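Local atomic coordinates of putative oxidoreductase yhhX (Escherichia coli K-12, PDB entry 3F4L), a protein that probably acts as an NADP-dependent oxidoreductase of the Gfo/Idh/MocA family, perhaps oxidising scyllo-inositol. Residues D271-L277 against R288-P293. Sequence-based numbering, arbitrary orientation.
Sequences DDSVGVL and REEMKP
Gly275 and Met291 exchange two backbone hydrogen bonds, with Met291 N 2.7 Å from Gly275 O, and Leu277 and Glu289 repeat the exchange, making an antiparallel hairpin. Between them Val276 and Glu290 form a non-hydrogen-bonded pair, their side chains side by side. Leu277 can be followed outward: CB lies 3.7 Å from Glu289 O and beside Glu289 CB; CG, anti to the backbone N (chi1 -164°), continues beside the Glu289 side chain, which points the same way; and CD2 ends 3.7 Å from Glu289 OE2 and 4.2 Å from SE of Met291, a selenomethionine. That carboxylate is engaged by a salt bridge to Lys142, beside this apolar patch. Beyond the paired strands, Pro293 lays CG and CD against Ser273 O, CG 3.0 Å away, while an Asx turn binds Ser273 N to Asp271 OD1. Replacing Pro293 with a glycine would probably leave a gap beside Ser273 O, where the ring now packs, and let the chain after Lys292 turn more freely. Strand 286-291 lies at one edge of the mixed sheet within this chain, with 275-280 bonded on its other side to strand 243-247; Leu277 and Met291 both touch Phe245, and Met291 also packs on helix 129-140.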
loop_
_atom_site.group_PDB
_atom_site.type_symbol
_atom_site.label_atom_id
_atom_site.label_comp_id
_atom_site.label_asym_id
_atom_site.label_seq_id
_atom_site.Cartn_x
_atom_site.Cartn_y
_atom_site.Cartn_z
ATOM N N ASP A 271 19.720 17.642 6.730
ATOM C CA ASP A 271 18.984 16.753 5.836
ATOM C C ASP A 271 19.299 17.090 4.380
ATOM O O ASP A 271 19.222 18.248 3.976
ATOM C CB ASP A 271 17.481 16.923 6.097
ATOM C CG ASP A 271 16.649 15.786 5.542
ATOM O OD1 ASP A 271 16.961 15.294 4.435
ATOM O OD2 ASP A 271 15.666 15.398 6.217
ATOM N N ASP A 272 19.651 16.082 3.592
ATOM C CA ASP A 272 19.966 16.315 2.187
ATOM C C ASP A 272 18.943 15.691 1.244
ATOM O O ASP A 272 19.191 15.525 0.050
ATOM C CB ASP A 272 21.374 15.804 1.873
ATOM C CG ASP A 272 22.457 16.758 2.361
ATOM O OD1 ASP A 272 22.611 17.843 1.751
ATOM O OD2 ASP A 272 23.140 16.435 3.361
ATOM N N SER A 273 17.787 15.342 1.792
ATOM C CA SER A 273 16.720 14.761 0.988
ATOM C C SER A 273 15.863 15.902 0.468
ATOM O O SER A 273 16.011 17.057 0.890
ATOM C CB SER A 273 15.857 13.822 1.833
ATOM O OG SER A 273 15.195 14.528 2.872
ATOM N N VAL A 274 14.962 15.584 -0.449
ATOM C CA VAL A 274 14.086 16.603 -1.001
ATOM C C VAL A 274 12.761 15.975 -1.345
ATOM O O VAL A 274 12.695 14.784 -1.628
ATOM C CB VAL A 274 14.664 17.233 -2.292
ATOM C CG1 VAL A 274 15.839 18.129 -1.962
ATOM C CG2 VAL A 274 15.090 16.132 -3.262
ATOM N N GLY A 275 11.705 16.776 -1.293
ATOM C CA GLY A 275 10.393 16.281 -1.654
ATOM C C GLY A 275 10.269 16.494 -3.150
ATOM O O GLY A 275 10.677 17.538 -3.668
ATOM N N VAL A 276 9.734 15.511 -3.862
ATOM C CA VAL A 276 9.592 15.656 -5.302
ATOM C C VAL A 276 8.125 15.800 -5.640
ATOM O O VAL A 276 7.269 15.084 -5.112
ATOM C CB VAL A 276 10.200 14.456 -6.058
ATOM C CG1 VAL A 276 9.991 14.614 -7.554
ATOM C CG2 VAL A 276 11.694 14.369 -5.760
ATOM N N LEU A 277 7.849 16.742 -6.526
ATOM C CA LEU A 277 6.498 17.035 -6.947
ATOM C C LEU A 277 6.428 17.016 -8.474
ATOM O O LEU A 277 7.366 17.427 -9.164
ATOM C CB LEU A 277 6.120 18.418 -6.407
ATOM C CG LEU A 277 4.698 18.958 -6.311
ATOM C CD1 LEU A 277 3.845 18.086 -5.407
ATOM C CD2 LEU A 277 4.765 20.375 -5.747
ATOM N N ARG A 288 7.693 19.974 -12.826
ATOM C CA ARG A 288 8.467 19.204 -11.878
ATOM C C ARG A 288 9.061 20.186 -10.859
ATOM O O ARG A 288 9.605 21.229 -11.233
ATOM C CB ARG A 288 9.572 18.468 -12.630
ATOM C CG ARG A 288 10.029 17.181 -12.000
ATOM C CD ARG A 288 9.818 16.009 -12.953
ATOM N NE ARG A 288 10.428 14.786 -12.442
ATOM C CZ ARG A 288 10.129 14.230 -11.270
ATOM N NH1 ARG A 288 9.221 14.786 -10.480
ATOM N NH2 ARG A 288 10.741 13.119 -10.884
ATOM N N GLU A 289 8.951 19.847 -9.579
ATOM C CA GLU A 289 9.466 20.681 -8.499
ATOM C C GLU A 289 10.185 19.836 -7.456
ATOM O O GLU A 289 9.719 18.755 -7.100
ATOM C CB GLU A 289 8.316 21.393 -7.778
ATOM C CG GLU A 289 8.222 22.880 -7.965
ATOM C CD GLU A 289 7.399 23.535 -6.862
ATOM O OE1 GLU A 289 7.993 23.957 -5.845
ATOM O OE2 GLU A 289 6.157 23.613 -7.002
ATOM N N GLU A 290 11.320 20.323 -6.972
ATOM C CA GLU A 290 12.040 19.628 -5.915
ATOM C C GLU A 290 11.952 20.579 -4.743
ATOM O O GLU A 290 12.431 21.708 -4.821
ATOM C CB GLU A 290 13.502 19.359 -6.288
ATOM C CG GLU A 290 13.690 18.157 -7.212
ATOM C CD GLU A 290 15.083 17.551 -7.124
ATOM O OE1 GLU A 290 16.070 18.314 -7.215
ATOM O OE2 GLU A 290 15.190 16.310 -6.972
HETATM N N MSE A 291 11.304 20.124 -3.676
HETATM C CA MSE A 291 11.101 20.927 -2.472
HETATM C C MSE A 291 12.141 20.629 -1.403
HETATM O O MSE A 291 12.409 19.466 -1.086
HETATM C CB MSE A 291 9.722 20.639 -1.868
HETATM C CG MSE A 291 8.535 20.997 -2.731
HETATM SE SE MSE A 291 6.942 20.047 -2.135
HETATM C CE MSE A 291 6.549 21.053 -0.524
ATOM N N LYS A 292 12.720 21.681 -0.839
ATOM C CA LYS A 292 13.694 21.500 0.226
ATOM C C LYS A 292 12.864 21.197 1.475
ATOM O O LYS A 292 11.871 21.871 1.740
ATOM C CB LYS A 292 14.518 22.777 0.410
ATOM C CG LYS A 292 15.693 22.623 1.359
ATOM C CD LYS A 292 16.768 23.676 1.091
ATOM C CE LYS A 292 16.220 25.091 1.227
ATOM N NZ LYS A 292 15.734 25.357 2.608
ATOM N N PRO A 293 13.249 20.172 2.246
ATOM C CA PRO A 293 12.514 19.804 3.459
ATOM C C PRO A 293 12.244 20.991 4.368
ATOM O O PRO A 293 13.142 21.781 4.643
ATOM C CB PRO A 293 13.435 18.796 4.130
ATOM C CG PRO A 293 14.148 18.174 2.989
ATOM C CD PRO A 293 14.471 19.357 2.119
#